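Local coordinates for kelch-like protein 7 (Homo sapiens, PDB 3II7) that serves as the substrate-recognising adapter of a cullin-3 E3 ubiquitin ligase, its kelch-repeat domain being the part described here, at residues R191-V199 / V239-V250; A254-I265 / N278-C289. All blocks are in the same frame, centred on the assembly; numbering follows the deposited sequence.

Overall arrangement
Both contacts lie in the six-bladed kelch propeller, and they meet in the blade formed by residues 242-278. Contact 1 is the deeper, its centre about 8 Å from the centre of the chain, and joins that blade's first strand to the first strand of the preceding blade. Valines and alanines do most of the touching there, and waters and an ethanediol fill in between the backbones. Contact 2, about 16 Å out, stays within Kelch 6 and packs the loop after strand 249-254 against the connection that leads from strand 274-278 to strand 290-295. Backbone hydrogen bonds and polar side chains weigh more in it. Lys242 N and Ala254 O, probably hydrogen-bonded, tie the two contacts together.

Contact 1: R191-V199 / V239-V250. With EDO (1,2-ethanediol), chain F; EDO (1,2-ethanediol), chain I.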
loop_
_atom_site.group_PDB
_atom_site.type_symbol
_atom_site.label_atom_id
_atom_site.label_comp_id
_atom_site.label_asym_id
_atom_site.label_seq_id
_atom_site.Cartn_x
_atom_site.Cartn_y
_atom_site.Cartn_z
ATOM N N ARG A 191 3.691 -3.546 13.284
ATOM C CA ARG A 191 3.053 -4.135 12.082
ATOM C C ARG A 191 3.937 -3.949 10.888
ATOM O O ARG A 191 4.516 -2.871 10.711
ATOM C CB ARG A 191 1.708 -3.450 11.704
ATOM C CG ARG A 191 0.696 -3.329 12.783
ATOM C CD ARG A 191 -0.519 -2.567 12.303
ATOM N NE ARG A 191 -1.415 -2.364 13.436
ATOM C CZ ARG A 191 -2.384 -3.199 13.800
ATOM N NH1 ARG A 191 -2.669 -4.294 13.107
ATOM N NH2 ARG A 191 -3.092 -2.932 14.872
ATOM N N LYS A 192 4.006 -4.989 10.064
ATOM C CA LYS A 192 4.458 -4.882 8.680
ATOM C C LYS A 192 3.448 -5.628 7.817
ATOM O O LYS A 192 2.702 -6.462 8.282
ATOM C CB LYS A 192 5.848 -5.453 8.468
ATOM C CG LYS A 192 5.988 -6.992 8.644
ATOM C CD LYS A 192 7.413 -7.426 8.358
ATOM C CE LYS A 192 7.592 -8.914 8.437
ATOM N NZ LYS A 192 8.904 -9.364 7.822
ATOM N N ASN A 193 3.455 -5.325 6.523
ATOM C CA ASN A 193 2.517 -5.909 5.569
ATOM C C ASN A 193 1.047 -5.685 5.907
ATOM O O ASN A 193 0.171 -6.435 5.448
ATOM C CB ASN A 193 2.783 -7.431 5.376
ATOM C CG ASN A 193 4.177 -7.731 4.875
ATOM O OD1 ASN A 193 4.917 -8.495 5.501
ATOM N ND2 ASN A 193 4.554 -7.113 3.756
ATOM N N HIS A 194 0.786 -4.611 6.649
ATOM C CA HIS A 194 -0.527 -4.174 7.043
ATOM C C HIS A 194 -1.123 -3.283 5.959
ATOM O O HIS A 194 -0.412 -2.695 5.147
ATOM C CB HIS A 194 -0.470 -3.370 8.364
ATOM C CG HIS A 194 0.527 -2.244 8.370
ATOM N ND1 HIS A 194 1.873 -2.462 8.281
ATOM C CD2 HIS A 194 0.376 -0.903 8.542
ATOM C CE1 HIS A 194 2.517 -1.312 8.332
ATOM N NE2 HIS A 194 1.640 -0.348 8.512
ATOM N N GLY A 195 -2.428 -3.164 5.975
ATOM C CA GLY A 195 -3.112 -2.167 5.185
ATOM C C GLY A 195 -2.984 -0.831 5.875
ATOM O O GLY A 195 -2.853 -0.764 7.104
ATOM N N LEU A 196 -3.064 0.235 5.088
ATOM C CA LEU A 196 -2.920 1.603 5.630
ATOM C C LEU A 196 -3.722 2.492 4.729
ATOM O O LEU A 196 -3.361 2.702 3.540
ATOM C CB LEU A 196 -1.452 2.061 5.708
ATOM C CG LEU A 196 -1.244 3.282 6.620
ATOM C CD1 LEU A 196 -1.529 2.893 8.127
ATOM C CD2 LEU A 196 0.150 3.909 6.434
ATOM N N VAL A 197 -4.844 2.974 5.273
ATOM C CA VAL A 197 -5.822 3.719 4.495
ATOM C C VAL A 197 -6.345 4.903 5.243
ATOM O O VAL A 197 -6.611 4.829 6.449
ATOM C CB VAL A 197 -6.993 2.801 4.019
ATOM C CG1 VAL A 197 -6.465 1.681 3.113
ATOM C CG2 VAL A 197 -7.766 2.220 5.226
ATOM N N PHE A 198 -6.544 5.990 4.510
ATOM C CA PHE A 198 -7.077 7.246 5.066
ATOM C C PHE A 198 -8.586 7.323 4.781
ATOM O O PHE A 198 -9.012 7.249 3.610
ATOM C CB PHE A 198 -6.378 8.418 4.400
ATOM C CG PHE A 198 -6.919 9.768 4.789
ATOM C CD1 PHE A 198 -7.061 10.117 6.121
ATOM C CD2 PHE A 198 -7.252 10.697 3.817
ATOM C CE1 PHE A 198 -7.527 11.363 6.480
ATOM C CE2 PHE A 198 -7.715 11.943 4.172
ATOM C CZ PHE A 198 -7.862 12.274 5.507
ATOM N N VAL A 199 -9.376 7.451 5.851
ATOM C CA VAL A 199 -10.814 7.626 5.737
ATOM C C VAL A 199 -11.229 8.766 6.634
ATOM O O VAL A 199 -11.172 8.655 7.866
ATOM C CB VAL A 199 -11.602 6.389 6.123
ATOM C CG1 VAL A 199 -13.091 6.603 5.777
ATOM C CG2 VAL A 199 -11.076 5.162 5.430
ATOM N N VAL A 239 -1.242 -12.933 7.874
ATOM C CA VAL A 239 0.040 -12.212 8.002
ATOM C C VAL A 239 0.222 -11.052 7.009
ATOM O O VAL A 239 1.067 -10.181 7.228
ATOM C CB VAL A 239 1.239 -13.186 7.930
ATOM C CG1 VAL A 239 1.239 -14.142 9.156
ATOM C CG2 VAL A 239 1.281 -13.975 6.582
ATOM N N THR A 240 -0.535 -11.052 5.907
ATOM C CA THR A 240 -0.523 -9.905 4.990
ATOM C C THR A 240 -1.946 -9.542 4.593
ATOM O O THR A 240 -2.847 -10.407 4.566
ATOM C CB THR A 240 0.359 -10.144 3.748
ATOM O OG1 THR A 240 -0.342 -11.000 2.826
ATOM C CG2 THR A 240 1.713 -10.763 4.126
ATOM N N VAL A 241 -2.162 -8.267 4.318
ATOM C CA VAL A 241 -3.453 -7.850 3.788
ATOM C C VAL A 241 -3.291 -6.867 2.673
ATOM O O VAL A 241 -2.357 -6.096 2.615
ATOM C CB VAL A 241 -4.395 -7.257 4.824
ATOM C CG1 VAL A 241 -4.973 -8.352 5.754
ATOM C CG2 VAL A 241 -3.709 -6.175 5.587
ATOM N N LYS A 242 -4.208 -6.980 1.726
ATOM C CA LYS A 242 -4.271 -6.050 0.595
ATOM C C LYS A 242 -5.606 -5.359 0.726
ATOM O O LYS A 242 -6.658 -5.995 0.579
ATOM C CB LYS A 242 -4.153 -6.785 -0.724
ATOM C CG LYS A 242 -2.832 -7.519 -0.890
ATOM C CD LYS A 242 -1.665 -6.561 -0.965
ATOM C CE LYS A 242 -0.341 -7.307 -0.976
ATOM N NZ LYS A 242 0.068 -7.859 0.371
ATOM N N CYS A 243 -5.555 -4.059 1.048
ATOM C CA CYS A 243 -6.662 -3.260 1.575
ATOM C C CYS A 243 -6.812 -1.957 0.795
ATOM O O CYS A 243 -5.775 -1.347 0.462
ATOM C CB CYS A 243 -6.307 -2.831 3.023
ATOM S SG CYS A 243 -6.202 -4.128 4.260
ATOM N N ALA A 244 -8.034 -1.468 0.650
ATOM C CA ALA A 244 -8.275 -0.136 0.117
ATOM C C ALA A 244 -9.614 0.381 0.596
ATOM O O ALA A 244 -10.537 -0.394 0.785
ATOM C CB ALA A 244 -8.245 -0.150 -1.449
ATOM N N ALA A 245 -9.725 1.696 0.752
ATOM C CA ALA A 245 -10.957 2.306 1.181
ATOM C C ALA A 245 -11.604 3.095 0.062
ATOM O O ALA A 245 -10.912 3.808 -0.712
ATOM C CB ALA A 245 -10.709 3.230 2.399
ATOM N N VAL A 246 -12.935 2.942 -0.056
ATOM C CA VAL A 246 -13.742 3.755 -0.946
ATOM C C VAL A 246 -14.908 4.262 -0.107
ATOM O O VAL A 246 -15.666 3.457 0.487
ATOM C CB VAL A 246 -14.265 2.998 -2.146
ATOM C CG1 VAL A 246 -15.195 3.903 -3.005
ATOM C CG2 VAL A 246 -13.117 2.479 -3.006
ATOM N N GLY A 247 -15.038 5.568 -0.033
ATOM C CA GLY A 247 -16.039 6.163 0.820
ATOM C C GLY A 247 -15.746 5.802 2.266
ATOM O O GLY A 247 -14.578 5.929 2.745
ATOM N N SER A 248 -16.788 5.347 2.963
ATOM C CA SER A 248 -16.657 5.040 4.375
ATOM C C SER A 248 -16.313 3.556 4.615
ATOM O O SER A 248 -16.204 3.127 5.756
ATOM C CB SER A 248 -17.924 5.399 5.119
ATOM O OG SER A 248 -19.036 4.721 4.585
ATOM N N ILE A 249 -16.145 2.773 3.546
ATOM C CA ILE A 249 -15.898 1.327 3.681
ATOM C C ILE A 249 -14.453 0.956 3.360
ATOM O O ILE A 249 -13.889 1.422 2.345
ATOM C CB ILE A 249 -16.813 0.476 2.764
ATOM C CG1 ILE A 249 -18.257 0.895 2.921
ATOM C CG2 ILE A 249 -16.614 -1.038 3.032
ATOM C CD1 ILE A 249 -18.836 0.732 4.360
ATOM N N VAL A 250 -13.855 0.134 4.222
ATOM C CA VAL A 250 -12.535 -0.442 3.959
ATOM C C VAL A 250 -12.714 -1.869 3.469
ATOM O O VAL A 250 -13.396 -2.668 4.111
ATOM C CB VAL A 250 -11.630 -0.458 5.193
ATOM C CG1 VAL A 250 -10.247 -1.090 4.825
ATOM C CG2 VAL A 250 -11.475 0.989 5.762
HETATM C C1 EDO F . -7.429 5.682 1.242
HETATM O O1 EDO F . -6.032 5.784 1.656
HETATM C C2 EDO F . -7.586 4.768 0.025
HETATM O O2 EDO F . -7.391 3.373 0.336
HETATM C C1 EDO I . 2.653 -12.850 -0.035
HETATM O O1 EDO I . 1.718 -13.657 -0.752
HETATM C C2 EDO I . 1.921 -12.022 1.005
HETATM O O2 EDO I . 1.023 -11.031 0.412
HETATM O O HOH W 1 0.678 -6.185 2.463
HETATM O O HOH W 2 -0.687 -4.044 2.581
HETATM O O HOH W 3 -3.289 -0.482 2.229
#
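Val197 points from strand 195-199 at strand 242-246, the two running almost parallel, 8° apart, as first strands of adjacent propeller blades. Its CG2 meets Val250 CG2 tip to tip at 3.9 Å, while CG1 leans over Ala244 CA, also 3.9 Å off. Cutting this side chain back to an alanine would probably open a gap beside Ala244 and leave Val250 with only Val199 to pack on from this segment. Val199 carries the apolar seam onward. With CG1 anti to the backbone N (chi1 -172°), it lays that methyl 3.4 Å from Gly247 O in the tight turn, and its CG2 rests 3.6 Å from Ala245 CB. At the other end Asn193 lies alongside Thr240, CB to CG2 3.7 Å, and its amide OD1 is taken by Gln209. Asn193 O receives the one direct hydrogen bond between the two segments, from Val241 N at 3.2 Å. Beyond it the backbones stand too far apart to pair as a sheet. A water accepts from Leu196 N and reaches toward Cys243 O, and an ethanediol, probably from the crystallisation liquor, accepts from Phe198 N through O1 and from Ala245 N through O2, both at 2.9 Å. Strands 202-206 and 249-254 flank the two strands within their own sheets, and on the far side of 195-199 Leu196 and Phe198 pack on Val146 of strand 144-148, the first strand of the blade before.

Contact 2: A254-I265 / N278-C289; sequences AGFQGVGRLGHI and NSKVRAFPVTSC. With EDO (1,2-ethanediol), chain N; EDO (1,2-ethanediol), chain I; EDO (1,2-ethanediol), chain J; EDO (1,2-ethanediol), chain K.
Ile265 and Val281 face each other where the last strands of a kelch propeller blade give way to the connection into the next sheet. The isoleucine lies across the valine, CD1 to CG1 3.8 Å, and alongside Asn278, whose CB its CG1 also touches; CG1 gets there by sitting between the backbone N and the carbonyl carbon (chi1 71°). Two backbone bonds clamp the same residue: Ile265 N gives to Val281 O, and Asn278 N gives to Ile265 O at 2.8 Å. One step back, His264 and Arg282 form an antiparallel non-hydrogen-bonded pair. Their side chains cross obliquely, imidazole and guanidinium planes 62° apart, with Arg282 CG 3.9 Å from His264 NE2. Ala283 aims its CB at the loop, against Leu262 O and the leucine's own CG, while its N bonds to Gly263 O from above the carbonyl plane. Farther along, Arg261 runs extended beside Pro285 and lays a face of its guanidinium over the proline CB, 3.4 Å from NH1; a water at the edge of that group links NH1 to Pro285 O. Thr287 fits its methyl in at the root of that arginine, CG2 lying 3.5 Å from both Gly255 O and Arg261 CB. Ala254, also buried, packs its CB against Phe284 CB, and the phenylalanine side chain leads away to Leu17 of strand 13-18 in the neighbouring sheet. Another water ties the two segments together at three points, accepting from Gly255 N and donating to Leu262 O at 2.9 Å and to Phe284 O at 2.7 Å.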
loop_
_atom_site.group_PDB
_atom_site.type_symbol
_atom_site.label_atom_id
_atom_site.label_comp_id
_atom_site.label_asym_id
_atom_site.label_seq_id
_atom_site.Cartn_x
_atom_site.Cartn_y
_atom_site.Cartn_z
ATOM N N ALA A 254 -7.573 -9.208 -0.592
ATOM C CA ALA A 254 -6.666 -10.371 -0.641
ATOM C C ALA A 254 -5.838 -10.407 0.632
ATOM O O ALA A 254 -5.710 -9.425 1.325
ATOM C CB ALA A 254 -5.740 -10.285 -1.885
ATOM N N GLY A 255 -5.286 -11.552 0.930
ATOM C CA GLY A 255 -4.355 -11.675 2.045
ATOM C C GLY A 255 -3.807 -13.077 2.152
ATOM O O GLY A 255 -4.482 -14.050 1.824
ATOM N N PHE A 256 -2.563 -13.165 2.606
ATOM C CA PHE A 256 -1.895 -14.423 2.878
ATOM C C PHE A 256 -2.056 -14.745 4.336
ATOM O O PHE A 256 -1.734 -13.943 5.202
ATOM C CB PHE A 256 -0.407 -14.326 2.533
ATOM C CG PHE A 256 0.363 -15.595 2.789
ATOM C CD1 PHE A 256 -0.090 -16.797 2.288
ATOM C CD2 PHE A 256 1.533 -15.586 3.538
ATOM C CE1 PHE A 256 0.610 -17.980 2.515
ATOM C CE2 PHE A 256 2.246 -16.765 3.759
ATOM C CZ PHE A 256 1.761 -17.964 3.260
ATOM N N GLN A 257 -2.535 -15.934 4.621
ATOM C CA GLN A 257 -2.822 -16.311 5.997
ATOM C C GLN A 257 -1.579 -16.736 6.750
ATOM O O GLN A 257 -1.507 -16.509 7.955
ATOM C CB GLN A 257 -3.860 -17.434 6.056
ATOM C CG GLN A 257 -4.492 -17.619 7.448
ATOM C CD GLN A 257 -3.673 -18.442 8.421
ATOM O OE1 GLN A 257 -2.886 -19.313 8.032
ATOM N NE2 GLN A 257 -3.858 -18.163 9.721
ATOM N N GLY A 258 -0.614 -17.338 6.045
ATOM C CA GLY A 258 0.467 -18.089 6.674
ATOM C C GLY A 258 0.502 -19.508 6.117
ATOM O O GLY A 258 1.567 -20.020 5.779
ATOM N N VAL A 259 -0.661 -20.142 6.001
ATOM C CA VAL A 259 -0.762 -21.448 5.344
ATOM C C VAL A 259 -1.478 -21.241 4.001
ATOM O O VAL A 259 -0.888 -21.431 2.926
ATOM C CB VAL A 259 -1.499 -22.482 6.233
ATOM C CG1 VAL A 259 -1.695 -23.797 5.479
ATOM C CG2 VAL A 259 -0.720 -22.730 7.565
ATOM N N GLY A 260 -2.729 -20.800 4.069
ATOM C CA GLY A 260 -3.503 -20.515 2.862
ATOM C C GLY A 260 -3.712 -19.028 2.654
ATOM O O GLY A 260 -2.856 -18.193 3.037
ATOM N N ARG A 261 -4.847 -18.677 2.063
ATOM C CA ARG A 261 -5.135 -17.289 1.743
ATOM C C ARG A 261 -6.531 -16.908 2.188
ATOM O O ARG A 261 -7.392 -17.775 2.473
ATOM C CB ARG A 261 -4.981 -17.073 0.246
ATOM C CG ARG A 261 -6.022 -17.823 -0.621
ATOM C CD ARG A 261 -5.762 -17.661 -2.106
ATOM N NE ARG A 261 -6.828 -18.334 -2.842
ATOM C CZ ARG A 261 -6.703 -18.936 -4.014
ATOM N NH1 ARG A 261 -5.549 -18.991 -4.631
ATOM N NH2 ARG A 261 -7.773 -19.506 -4.563
ATOM N N LEU A 262 -6.773 -15.610 2.232
ATOM C CA LEU A 262 -8.099 -15.089 2.402
ATOM C C LEU A 262 -8.974 -15.585 1.267
ATOM O O LEU A 262 -8.594 -15.508 0.085
ATOM C CB LEU A 262 -8.082 -13.564 2.415
ATOM C CG LEU A 262 -9.403 -12.842 2.634
ATOM C CD1 LEU A 262 -9.915 -13.042 4.078
ATOM C CD2 LEU A 262 -9.272 -11.326 2.322
ATOM N N GLY A 263 -10.124 -16.148 1.629
ATOM C CA GLY A 263 -10.976 -16.780 0.644
ATOM C C GLY A 263 -12.086 -15.896 0.097
ATOM O O GLY A 263 -12.447 -16.005 -1.083
ATOM N N HIS A 264 -12.679 -15.081 0.976
ATOM C CA HIS A 264 -13.762 -14.153 0.621
ATOM C C HIS A 264 -13.441 -12.792 1.166
ATOM O O HIS A 264 -12.776 -12.675 2.179
ATOM C CB HIS A 264 -15.096 -14.639 1.166
ATOM C CG HIS A 264 -15.626 -15.818 0.433
ATOM N ND1 HIS A 264 -15.203 -17.102 0.711
ATOM C CD2 HIS A 264 -16.476 -15.915 -0.623
ATOM C CE1 HIS A 264 -15.804 -17.946 -0.121
ATOM N NE2 HIS A 264 -16.573 -17.248 -0.946
ATOM N N ILE A 265 -13.903 -11.746 0.489
ATOM C CA ILE A 265 -13.519 -10.403 0.869
ATOM C C ILE A 265 -14.078 -10.025 2.233
ATOM O O ILE A 265 -15.117 -10.545 2.671
ATOM C CB ILE A 265 -13.904 -9.316 -0.211
ATOM C CG1 ILE A 265 -15.402 -9.093 -0.272
ATOM C CG2 ILE A 265 -13.368 -9.704 -1.619
ATOM C CD1 ILE A 265 -15.806 -7.842 -1.038
ATOM N N ASN A 278 -17.780 -11.257 3.281
ATOM C CA ASN A 278 -18.815 -11.349 2.269
ATOM C C ASN A 278 -18.771 -12.707 1.601
ATOM O O ASN A 278 -17.920 -12.954 0.740
ATOM C CB ASN A 278 -18.664 -10.225 1.237
ATOM C CG ASN A 278 -19.829 -10.153 0.268
ATOM O OD1 ASN A 278 -20.458 -11.177 -0.056
ATOM N ND2 ASN A 278 -20.122 -8.955 -0.210
ATOM N N SER A 279 -19.699 -13.584 1.985
ATOM C CA SER A 279 -19.682 -14.975 1.498
ATOM C C SER A 279 -19.967 -15.129 -0.007
ATOM O O SER A 279 -19.751 -16.203 -0.562
ATOM C CB SER A 279 -20.667 -15.823 2.312
ATOM O OG SER A 279 -22.003 -15.440 2.038
ATOM N N LYS A 280 -20.449 -14.061 -0.651
ATOM C CA LYS A 280 -20.788 -14.092 -2.087
ATOM C C LYS A 280 -19.690 -13.569 -2.984
ATOM O O LYS A 280 -19.799 -13.648 -4.201
ATOM C CB LYS A 280 -22.060 -13.270 -2.349
ATOM C CG LYS A 280 -23.276 -13.650 -1.499
ATOM C CD LYS A 280 -23.671 -15.081 -1.698
ATOM C CE LYS A 280 -24.978 -15.407 -0.970
ATOM N NZ LYS A 280 -25.175 -16.878 -0.896
ATOM N N VAL A 281 -18.629 -13.023 -2.397
ATOM C CA VAL A 281 -17.568 -12.401 -3.172
ATOM C C VAL A 281 -16.200 -12.994 -2.767
ATOM O O VAL A 281 -15.686 -12.736 -1.677
ATOM C CB VAL A 281 -17.542 -10.888 -2.975
ATOM C CG1 VAL A 281 -16.497 -10.260 -3.889
ATOM C CG2 VAL A 281 -18.913 -10.263 -3.261
ATOM N N ARG A 282 -15.614 -13.745 -3.691
ATOM C CA ARG A 282 -14.300 -14.328 -3.468
ATOM C C ARG A 282 -13.216 -13.271 -3.473
ATOM O O ARG A 282 -13.272 -12.297 -4.230
ATOM C CB ARG A 282 -13.986 -15.398 -4.528
ATOM C CG ARG A 282 -14.724 -16.715 -4.308
ATOM C CD ARG A 282 -13.747 -17.878 -4.372
ATOM N NE ARG A 282 -14.404 -19.157 -4.664
ATOM C CZ ARG A 282 -13.789 -20.239 -5.151
ATOM N NH1 ARG A 282 -12.483 -20.230 -5.423
ATOM N NH2 ARG A 282 -14.492 -21.345 -5.381
ATOM N N ALA A 283 -12.222 -13.498 -2.633
ATOM C CA ALA A 283 -11.030 -12.667 -2.568
ATOM C C ALA A 283 -10.126 -13.000 -3.746
ATOM O O ALA A 283 -10.228 -14.102 -4.373
ATOM C CB ALA A 283 -10.309 -12.867 -1.223
ATOM N N PHE A 284 -9.238 -12.059 -4.058
ATOM C CA PHE A 284 -8.308 -12.173 -5.161
ATOM C C PHE A 284 -7.300 -13.280 -4.803
ATOM O O PHE A 284 -6.805 -13.332 -3.670
ATOM C CB PHE A 284 -7.583 -10.837 -5.378
ATOM C CG PHE A 284 -7.001 -10.690 -6.739
ATOM C CD1 PHE A 284 -7.830 -10.663 -7.827
ATOM C CD2 PHE A 284 -5.641 -10.542 -6.930
ATOM C CE1 PHE A 284 -7.334 -10.540 -9.089
ATOM C CE2 PHE A 284 -5.137 -10.402 -8.208
ATOM C CZ PHE A 284 -5.989 -10.399 -9.283
ATOM N N PRO A 285 -7.005 -14.182 -5.758
ATOM C CA PRO A 285 -6.167 -15.342 -5.400
ATOM C C PRO A 285 -4.659 -15.068 -5.409
ATOM O O PRO A 285 -3.884 -15.883 -4.905
ATOM C CB PRO A 285 -6.523 -16.354 -6.467
ATOM C CG PRO A 285 -6.918 -15.513 -7.662
ATOM C CD PRO A 285 -7.669 -14.376 -7.069
ATOM N N VAL A 286 -4.259 -13.938 -5.978
ATOM C CA VAL A 286 -2.859 -13.509 -5.984
ATOM C C VAL A 286 -2.606 -12.628 -4.769
ATOM O O VAL A 286 -2.871 -11.412 -4.779
ATOM C CB VAL A 286 -2.493 -12.761 -7.279
ATOM C CG1 VAL A 286 -0.981 -12.430 -7.290
ATOM C CG2 VAL A 286 -2.887 -13.592 -8.488
ATOM N N THR A 287 -2.098 -13.261 -3.705
ATOM C CA THR A 287 -1.986 -12.602 -2.409
ATOM C C THR A 287 -0.885 -11.556 -2.378
ATOM O O THR A 287 -0.917 -10.654 -1.561
ATOM C CB THR A 287 -1.795 -13.647 -1.249
ATOM O OG1 THR A 287 -0.571 -14.346 -1.418
ATOM C CG2 THR A 287 -2.967 -14.661 -1.220
ATOM N N SER A 288 0.093 -11.672 -3.273
ATOM C CA SER A 288 1.167 -10.682 -3.354
ATOM C C SER A 288 0.929 -9.601 -4.419
ATOM O O SER A 288 1.868 -9.004 -4.926
ATOM C CB SER A 288 2.477 -11.394 -3.620
ATOM O OG SER A 288 2.412 -12.100 -4.839
ATOM N N CYS A 289 -0.324 -9.350 -4.741
ATOM C CA CYS A 289 -0.675 -8.378 -5.737
ATOM C C CYS A 289 -0.398 -6.967 -5.235
ATOM O O CYS A 289 -0.233 -6.725 -4.040
ATOM C CB CYS A 289 -2.166 -8.491 -6.075
ATOM S SG CYS A 289 -3.279 -8.184 -4.700
HETATM C C1 EDO N . 0.513 -16.447 -4.223
HETATM O O1 EDO N . -0.778 -16.096 -3.735
HETATM C C2 EDO N . 0.871 -15.498 -5.329
HETATM O O2 EDO N . 0.934 -14.186 -4.773
HETATM C C1 EDO I . 2.653 -12.850 -0.035
HETATM O O1 EDO I . 1.718 -13.657 -0.752
HETATM C C2 EDO I . 1.921 -12.022 1.005
HETATM O O2 EDO I . 1.023 -11.031 0.412
HETATM C C1 EDO J . -8.779 -17.564 9.902
HETATM O O1 EDO J . -8.723 -16.559 10.912
HETATM C C2 EDO J . -7.428 -17.670 9.249
HETATM O O2 EDO J . -6.421 -17.965 10.221
HETATM C C1 EDO K . -1.473 -16.086 11.202
HETATM O O1 EDO K . -0.524 -16.968 10.571
HETATM C C2 EDO K . -1.336 -16.107 12.718
HETATM O O2 EDO K . 0.045 -15.984 13.070
HETATM O O HOH W 4 -6.555 -13.696 -0.976
HETATM O O HOH W 5 -2.867 -18.059 -3.709
HETATM O O HOH W 6 -10.155 -16.614 -3.369
#